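Local coordinates for protein alkane monooxygenase (Geobacillus thermodenitrificans, PDB 3B9N) that belongs to the luciferase-like monooxygenase family, whose members are built on a TIM-barrel fold of parallel strands surrounded by helices, at residues E11-G16 with P81-L86; K347-S352 with V378-P383. All coordinates share one frame; numbering follows the deposited sequence.

Contact 1 (E11-G16 with P81-L86)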
ATOM      1  N   GLU A  11       2.660   0.043   7.039  1.00 24.36           N
ATOM      2  CA  GLU A  11       2.885   1.144   7.969  1.00 25.03           C
ATOM      3  C   GLU A  11       2.115   2.433   7.594  1.00 24.67           C
ATOM      4  O   GLU A  11       1.565   2.565   6.489  1.00 23.70           O
ATOM      5  CB  GLU A  11       4.399   1.403   8.019  1.00 24.12           C
ATOM      6  CG  GLU A  11       4.876   2.483   8.968  1.00 26.45           C
ATOM      7  CD  GLU A  11       4.689   2.127  10.431  1.00 27.25           C
ATOM      8  OE1 GLU A  11       3.541   2.212  10.915  1.00 28.62           O
ATOM      9  OE2 GLU A  11       5.683   1.767  11.100  1.00 27.17           O
ATOM     10  N   MET A  12       2.055   3.375   8.530  1.00 25.39           N
ATOM     11  CA  MET A  12       1.387   4.644   8.271  1.00 27.12           C
ATOM     12  C   MET A  12       2.005   5.738   9.126  1.00 26.02           C
ATOM     13  O   MET A  12       2.382   5.500  10.275  1.00 26.53           O
ATOM     14  CB  MET A  12      -0.113   4.558   8.558  1.00 28.86           C
ATOM     15  CG  MET A  12      -0.889   5.706   7.922  1.00 32.36           C
ATOM     16  SD  MET A  12      -2.649   5.639   8.258  1.00 37.25           S
ATOM     17  CE  MET A  12      -3.193   4.496   6.998  1.00 37.06           C
ATOM     18  N   ASN A  13       2.093   6.940   8.566  1.00 25.19           N
ATOM     19  CA  ASN A  13       2.692   8.056   9.279  1.00 25.61           C
ATOM     20  C   ASN A  13       1.708   8.658  10.265  1.00 26.66           C
ATOM     21  O   ASN A  13       1.316   9.822  10.146  1.00 27.21           O
ATOM     22  CB  ASN A  13       3.168   9.120   8.286  1.00 24.58           C
ATOM     23  CG  ASN A  13       4.215  10.047   8.873  1.00 24.10           C
ATOM     24  OD1 ASN A  13       4.749  10.912   8.173  1.00 23.62           O
ATOM     25  ND2 ASN A  13       4.516   9.876  10.158  1.00 17.57           N
ATOM     26  N   CYS A  14       1.306   7.851  11.237  1.00 26.75           N
ATOM     27  CA  CYS A  14       0.385   8.294  12.274  1.00 27.47           C
ATOM     28  C   CYS A  14       0.679   7.458  13.513  1.00 26.55           C
ATOM     29  O   CYS A  14       1.696   6.774  13.574  1.00 26.41           O
ATOM     30  CB  CYS A  14      -1.073   8.100  11.829  1.00 28.65           C
ATOM     31  SG  CYS A  14      -1.638   6.374  11.738  1.00 27.80           S
ATOM     32  N   VAL A  15      -0.203   7.506  14.498  1.00 27.17           N
ATOM     33  CA  VAL A  15       0.001   6.737  15.710  1.00 28.60           C
ATOM     34  C   VAL A  15      -0.800   5.441  15.622  1.00 28.91           C
ATOM     35  O   VAL A  15      -0.229   4.347  15.598  1.00 29.76           O
ATOM     36  CB  VAL A  15      -0.428   7.559  16.940  1.00 27.89           C
ATOM     37  CG1 VAL A  15      -0.236   6.754  18.212  1.00 28.29           C
ATOM     38  CG2 VAL A  15       0.381   8.833  16.996  1.00 25.23           C
ATOM     39  N   GLY A  16      -2.124   5.571  15.561  1.00 30.36           N
ATOM     40  CA  GLY A  16      -2.987   4.404  15.468  1.00 31.13           C
ATOM     41  C   GLY A  16      -3.352   4.037  14.035  1.00 31.64           C
ATOM     42  O   GLY A  16      -4.163   4.716  13.392  1.00 31.66           O
ATOM     43  N   PRO A  81      -3.462  12.202  14.883  1.00 28.56           N
ATOM     44  CA  PRO A  81      -2.920  12.933  13.731  1.00 28.54           C
ATOM     45  C   PRO A  81      -2.336  12.049  12.627  1.00 28.74           C
ATOM     46  O   PRO A  81      -2.140  10.850  12.818  1.00 29.83           O
ATOM     47  CB  PRO A  81      -1.859  13.820  14.371  1.00 27.16           C
ATOM     48  CG  PRO A  81      -1.348  12.947  15.476  1.00 26.17           C
ATOM     49  CD  PRO A  81      -2.622  12.421  16.076  1.00 27.93           C
ATOM     50  N   VAL A  82      -2.070  12.652  11.470  1.00 27.51           N
ATOM     51  CA  VAL A  82      -1.492  11.938  10.335  1.00 26.50           C
ATOM     52  C   VAL A  82      -0.544  12.855   9.602  1.00 27.04           C
ATOM     53  O   VAL A  82      -0.897  13.986   9.274  1.00 25.51           O
ATOM     54  CB  VAL A  82      -2.530  11.512   9.296  1.00 25.74           C
ATOM     55  CG1 VAL A  82      -2.282  10.068   8.907  1.00 25.55           C
ATOM     56  CG2 VAL A  82      -3.922  11.729   9.811  1.00 25.34           C
ATOM     57  N   ASN A  83       0.656  12.364   9.330  1.00 26.75           N
ATOM     58  CA  ASN A  83       1.625  13.168   8.621  1.00 28.68           C
ATOM     59  C   ASN A  83       1.731  12.693   7.178  1.00 29.89           C
ATOM     60  O   ASN A  83       1.265  11.608   6.842  1.00 30.65           O
ATOM     61  CB  ASN A  83       2.978  13.107   9.338  1.00 27.95           C
ATOM     62  CG  ASN A  83       3.020  14.004  10.565  1.00 28.99           C
ATOM     63  OD1 ASN A  83       3.959  13.960  11.364  1.00 25.02           O
ATOM     64  ND2 ASN A  83       2.000  14.837  10.710  1.00 29.26           N
ATOM     65  N   ASP A  84       2.318  13.519   6.320  1.00 29.93           N
ATOM     66  CA  ASP A  84       2.472  13.157   4.920  1.00 30.57           C
ATOM     67  C   ASP A  84       3.491  12.036   4.794  1.00 29.29           C
ATOM     68  O   ASP A  84       4.592  12.111   5.337  1.00 27.07           O
ATOM     69  CB  ASP A  84       2.938  14.356   4.091  1.00 33.82           C
ATOM     70  CG  ASP A  84       3.069  14.026   2.610  1.00 36.95           C
ATOM     71  OD1 ASP A  84       3.612  14.858   1.850  1.00 40.87           O
ATOM     72  OD2 ASP A  84       2.626  12.937   2.195  1.00 38.62           O
ATOM     73  N   PRO A  85       3.127  10.967   4.080  1.00 29.63           N
ATOM     74  CA  PRO A  85       4.044   9.838   3.901  1.00 28.76           C
ATOM     75  C   PRO A  85       5.221  10.085   2.944  1.00 28.47           C
ATOM     76  O   PRO A  85       6.321   9.586   3.175  1.00 27.16           O
ATOM     77  CB  PRO A  85       3.116   8.717   3.427  1.00 30.49           C
ATOM     78  CG  PRO A  85       2.016   9.461   2.719  1.00 30.81           C
ATOM     79  CD  PRO A  85       1.760  10.615   3.647  1.00 29.24           C
ATOM     80  N   LEU A  86       5.009  10.860   1.884  1.00 27.90           N
ATOM     81  CA  LEU A  86       6.089  11.098   0.936  1.00 28.19           C
ATOM     82  C   LEU A  86       7.284  11.851   1.530  1.00 28.40           C
ATOM     83  O   LEU A  86       8.432  11.665   1.100  1.00 28.14           O
ATOM     84  CB  LEU A  86       5.562  11.831  -0.298  1.00 28.14           C
ATOM     85  CG  LEU A  86       4.797  10.976  -1.316  1.00 29.16           C
ATOM     86  CD1 LEU A  86       3.471  10.482  -0.736  1.00 28.48           C
ATOM     87  CD2 LEU A  86       4.556  11.817  -2.561  1.00 30.69           C
TER
HETATM   88  O   HOH W   1       6.115  11.991  10.827  1.00 17.94           O
HETATM   89  O   HOH W   2      -2.717   8.699  14.554  1.00 31.84           O
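Asn13 and Cys14, at the C-terminal end of the first strand of the TIM barrel, lie against Val82 and Asn83 in the loop that leads to helix 86-95. Asn13 is the centre of an inverse gamma turn, and residues 12-15 run roughly antiparallel to 81-85. One direct hydrogen bond ties the backbones: Asn83 N gives to Asn13 O (2.8 Å, 179° at the hydrogen). The CA-H of Val82 approaches the same oxygen.

Two waters extend this link. One accepts from Asn13 ND2 (2.7 Å) and donates to Asn83 OD1 (3.0 Å); the other accepts from Val15 N and donates to Pro81 O. Tyr33 touches Pro81 and Asn83, and Trp39 of helix 36-48 touches Asn13.

The side chains pack as well. Asn13, with CG opposite its backbone N (chi1 -159°), lays its amide beside CB of Asn83, the two amide planes being nearly perpendicular (88°). Among the apolar contacts, Met12 SD lies 4.5 Å from Val82 CG1. That same methyl packs more closely on Cys14, with Val82 CG1 3.7 Å from Cys14 CB.

Contact 2 (K347-S352 with V378-P383); sequences KWFKLS and VQYVSP
Tyr380 reaches from the loop after strand 374-378 to Phe349 and Leu351, in an apolar cluster of the TIM barrel that has no hydrogen bond between 347-352 and 378-383. From CB the ring leaves with CG roughly opposite the carbonyl carbon (chi1 -92°), which sends its far end to the other segment. There its two outer carbons part company: Tyr380 CE1 lies 4.2 Å from Phe349 CZ, while Tyr380 CE2 packs on the methyl Leu351 CD1 at 3.6 Å. Next along the ring, Tyr380 CZ is 4.1 Å from Leu351 CD1. At the tip, Tyr380 OH lies obliquely to the Phe349 ring, 3.7 Å from Phe349 CZ, and donates a hydrogen bond to Leu344 O, which fixes the hydroxyl.

The Phe349 ring is itself sandwiched. Val378 CB lies over one face and Lys347 CB over the other, 3.2 Å above the plane but offset toward the rim; Val378 CG1 comes to 4.0 Å from Phe349 CZ. The Lys347 amine turns away to His308.

Trp303 meets the Tyr380 ring edge-to-face. Strand 276-285 pairs with both strand 350-354 and strand 374-378, and its Cys282 touches Phe349, Leu351 and Tyr380, while helix 384-399 begins just after Pro383.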
ATOM      1  N   LYS A 347      -9.916  -9.190  12.105  1.00 52.81           N
ATOM      2  CA  LYS A 347      -9.652  -8.338  10.949  1.00 52.06           C
ATOM      3  C   LYS A 347      -9.755  -9.161   9.674  1.00 50.71           C
ATOM      4  O   LYS A 347      -9.768 -10.389   9.738  1.00 49.20           O
ATOM      5  CB  LYS A 347      -8.269  -7.701  11.071  1.00 53.21           C
ATOM      6  CG  LYS A 347      -8.152  -6.685  12.211  1.00 55.41           C
ATOM      7  CD  LYS A 347      -9.124  -5.512  12.022  1.00 56.70           C
ATOM      8  CE  LYS A 347      -9.006  -4.496  13.149  1.00 58.12           C
ATOM      9  NZ  LYS A 347      -9.957  -3.357  12.984  1.00 59.54           N
ATOM     10  N   TRP A 348      -9.826  -8.495   8.522  1.00 49.47           N
ATOM     11  CA  TRP A 348      -9.964  -9.204   7.251  1.00 49.20           C
ATOM     12  C   TRP A 348      -8.652  -9.717   6.662  1.00 47.08           C
ATOM     13  O   TRP A 348      -8.475  -9.762   5.444  1.00 47.47           O
ATOM     14  CB  TRP A 348     -10.699  -8.327   6.225  1.00 52.19           C
ATOM     15  CG  TRP A 348     -11.356  -9.122   5.104  1.00 54.79           C
ATOM     16  CD1 TRP A 348     -11.725 -10.444   5.138  1.00 55.55           C
ATOM     17  CD2 TRP A 348     -11.774  -8.627   3.820  1.00 56.46           C
ATOM     18  NE1 TRP A 348     -12.348 -10.798   3.962  1.00 56.62           N
ATOM     19  CE2 TRP A 348     -12.392  -9.705   3.135  1.00 57.22           C
ATOM     20  CE3 TRP A 348     -11.690  -7.380   3.183  1.00 56.52           C
ATOM     21  CZ2 TRP A 348     -12.921  -9.572   1.844  1.00 57.38           C
ATOM     22  CZ3 TRP A 348     -12.217  -7.246   1.898  1.00 57.38           C
ATOM     23  CH2 TRP A 348     -12.826  -8.339   1.243  1.00 57.40           C
ATOM     24  N   PHE A 349      -7.738 -10.108   7.541  1.00 44.76           N
ATOM     25  CA  PHE A 349      -6.455 -10.657   7.133  1.00 42.91           C
ATOM     26  C   PHE A 349      -6.064 -11.747   8.129  1.00 41.75           C
ATOM     27  O   PHE A 349      -6.511 -11.746   9.277  1.00 40.15           O
ATOM     28  CB  PHE A 349      -5.382  -9.566   7.086  1.00 41.49           C
ATOM     29  CG  PHE A 349      -5.183  -8.850   8.388  1.00 41.28           C
ATOM     30  CD1 PHE A 349      -5.669  -7.559   8.565  1.00 41.86           C
ATOM     31  CD2 PHE A 349      -4.504  -9.462   9.440  1.00 40.83           C
ATOM     32  CE1 PHE A 349      -5.483  -6.879   9.780  1.00 43.17           C
ATOM     33  CE2 PHE A 349      -4.311  -8.795  10.660  1.00 42.19           C
ATOM     34  CZ  PHE A 349      -4.801  -7.500  10.830  1.00 42.92           C
ATOM     35  N   LYS A 350      -5.229 -12.674   7.682  1.00 41.14           N
ATOM     36  CA  LYS A 350      -4.783 -13.784   8.517  1.00 39.84           C
ATOM     37  C   LYS A 350      -4.003 -13.322   9.748  1.00 38.37           C
ATOM     38  O   LYS A 350      -3.326 -12.297   9.721  1.00 38.37           O
ATOM     39  CB  LYS A 350      -3.913 -14.725   7.676  1.00 41.60           C
ATOM     40  CG  LYS A 350      -3.393 -15.965   8.381  1.00 41.87           C
ATOM     41  CD  LYS A 350      -4.517 -16.892   8.770  1.00 44.32           C
ATOM     42  CE  LYS A 350      -3.975 -18.240   9.209  1.00 47.25           C
ATOM     43  NZ  LYS A 350      -5.056 -19.141   9.697  1.00 46.79           N
ATOM     44  N   LEU A 351      -4.112 -14.090  10.827  1.00 36.76           N
ATOM     45  CA  LEU A 351      -3.401 -13.805  12.073  1.00 35.56           C
ATOM     46  C   LEU A 351      -2.718 -15.101  12.491  1.00 35.02           C
ATOM     47  O   LEU A 351      -3.335 -15.970  13.104  1.00 36.22           O
ATOM     48  CB  LEU A 351      -4.370 -13.369  13.173  1.00 33.71           C
ATOM     49  CG  LEU A 351      -3.745 -13.133  14.548  1.00 33.31           C
ATOM     50  CD1 LEU A 351      -2.834 -11.909  14.495  1.00 33.03           C
ATOM     51  CD2 LEU A 351      -4.846 -12.931  15.576  1.00 29.39           C
ATOM     52  N   SER A 352      -1.445 -15.235  12.155  1.00 32.94           N
ATOM     53  CA  SER A 352      -0.727 -16.445  12.494  1.00 32.36           C
ATOM     54  C   SER A 352       0.019 -16.307  13.808  1.00 30.94           C
ATOM     55  O   SER A 352       0.858 -15.423  13.965  1.00 31.28           O
ATOM     56  CB  SER A 352       0.242 -16.798  11.369  1.00 32.81           C
ATOM     57  OG  SER A 352       0.873 -18.039  11.617  1.00 33.91           O
ATOM     58  N   VAL A 378       1.359  -7.001   8.640  1.00 28.55           N
ATOM     59  CA  VAL A 378       0.690  -5.981   9.438  1.00 27.88           C
ATOM     60  C   VAL A 378       1.203  -5.944  10.875  1.00 28.49           C
ATOM     61  O   VAL A 378       1.412  -6.981  11.493  1.00 28.75           O
ATOM     62  CB  VAL A 378      -0.830  -6.218   9.451  1.00 29.52           C
ATOM     63  CG1 VAL A 378      -1.500  -5.280  10.439  1.00 29.59           C
ATOM     64  CG2 VAL A 378      -1.391  -6.016   8.049  1.00 29.51           C
ATOM     65  N   GLN A 379       1.394  -4.739  11.400  1.00 27.83           N
ATOM     66  CA  GLN A 379       1.893  -4.547  12.758  1.00 27.56           C
ATOM     67  C   GLN A 379       0.811  -4.490  13.831  1.00 27.68           C
ATOM     68  O   GLN A 379      -0.307  -4.041  13.579  1.00 28.43           O
ATOM     69  CB  GLN A 379       2.674  -3.238  12.840  1.00 26.71           C
ATOM     70  CG  GLN A 379       3.899  -3.172  11.973  1.00 26.58           C
ATOM     71  CD  GLN A 379       4.587  -1.833  12.059  1.00 24.26           C
ATOM     72  OE1 GLN A 379       4.100  -0.837  11.529  1.00 25.44           O
ATOM     73  NE2 GLN A 379       5.726  -1.797  12.740  1.00 23.28           N
ATOM     74  N   TYR A 380       1.165  -4.945  15.031  1.00 27.71           N
ATOM     75  CA  TYR A 380       0.275  -4.868  16.178  1.00 28.03           C
ATOM     76  C   TYR A 380       1.063  -4.044  17.173  1.00 27.45           C
ATOM     77  O   TYR A 380       0.509  -3.312  17.983  1.00 27.33           O
ATOM     78  CB  TYR A 380      -0.059  -6.254  16.755  1.00 28.74           C
ATOM     79  CG  TYR A 380      -1.322  -6.856  16.153  1.00 31.02           C
ATOM     80  CD1 TYR A 380      -2.062  -6.151  15.195  1.00 30.55           C
ATOM     81  CD2 TYR A 380      -1.771  -8.123  16.523  1.00 30.38           C
ATOM     82  CE1 TYR A 380      -3.206  -6.682  14.624  1.00 30.64           C
ATOM     83  CE2 TYR A 380      -2.927  -8.666  15.950  1.00 30.81           C
ATOM     84  CZ  TYR A 380      -3.636  -7.935  15.002  1.00 32.50           C
ATOM     85  OH  TYR A 380      -4.781  -8.441  14.427  1.00 35.15           O
ATOM     86  N   VAL A 381       2.382  -4.135  17.068  1.00 26.83           N
ATOM     87  CA  VAL A 381       3.259  -3.398  17.958  1.00 26.02           C
ATOM     88  C   VAL A 381       4.533  -3.017  17.196  1.00 26.16           C
ATOM     89  O   VAL A 381       5.016  -3.788  16.373  1.00 24.87           O
ATOM     90  CB  VAL A 381       3.599  -4.264  19.198  1.00 25.31           C
ATOM     91  CG1 VAL A 381       4.641  -5.302  18.841  1.00 23.43           C
ATOM     92  CG2 VAL A 381       4.058  -3.384  20.334  1.00 25.37           C
ATOM     93  N   SER A 382       5.068  -1.825  17.458  1.00 27.14           N
ATOM     94  CA  SER A 382       6.282  -1.358  16.778  1.00 26.83           C
ATOM     95  C   SER A 382       7.439  -1.114  17.743  1.00 27.69           C
ATOM     96  O   SER A 382       7.281  -0.417  18.748  1.00 27.07           O
ATOM     97  CB  SER A 382       5.993  -0.059  16.016  1.00 26.44           C
ATOM     98  OG  SER A 382       5.110  -0.303  14.940  1.00 25.44           O
ATOM     99  N   PRO A 383       8.630  -1.665  17.440  1.00 27.83           N
ATOM    100  CA  PRO A 383       8.997  -2.472  16.267  1.00 28.20           C
ATOM    101  C   PRO A 383       8.801  -3.982  16.475  1.00 27.97           C
ATOM    102  O   PRO A 383       9.293  -4.802  15.698  1.00 28.33           O
ATOM    103  CB  PRO A 383      10.460  -2.121  16.075  1.00 28.70           C
ATOM    104  CG  PRO A 383      10.937  -2.031  17.485  1.00 28.72           C
ATOM    105  CD  PRO A 383       9.839  -1.268  18.188  1.00 27.66           C
TER

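Overall arrangement
From the N terminus, strand 6-12 opens the barrel, and contact 1 closes a loop of 64 residues that holds helix 36-48, strand 53-57 and helix 71-76. Contact 2 comes much later and closes a shorter loop of 25 residues through helix 356-370 and strand 374-378. The two loops follow in series, neither nesting nor crossing. In space the first and last strands of the barrel lie side by side: strand 374-378 pairs with strand 6-12, and the contact centres are about 17 Å apart. The side chains of Glu11 and Gln379 touch, and Arg30 spans both contacts, forming a salt bridge to Glu11 and a hydrogen bond to Ser382.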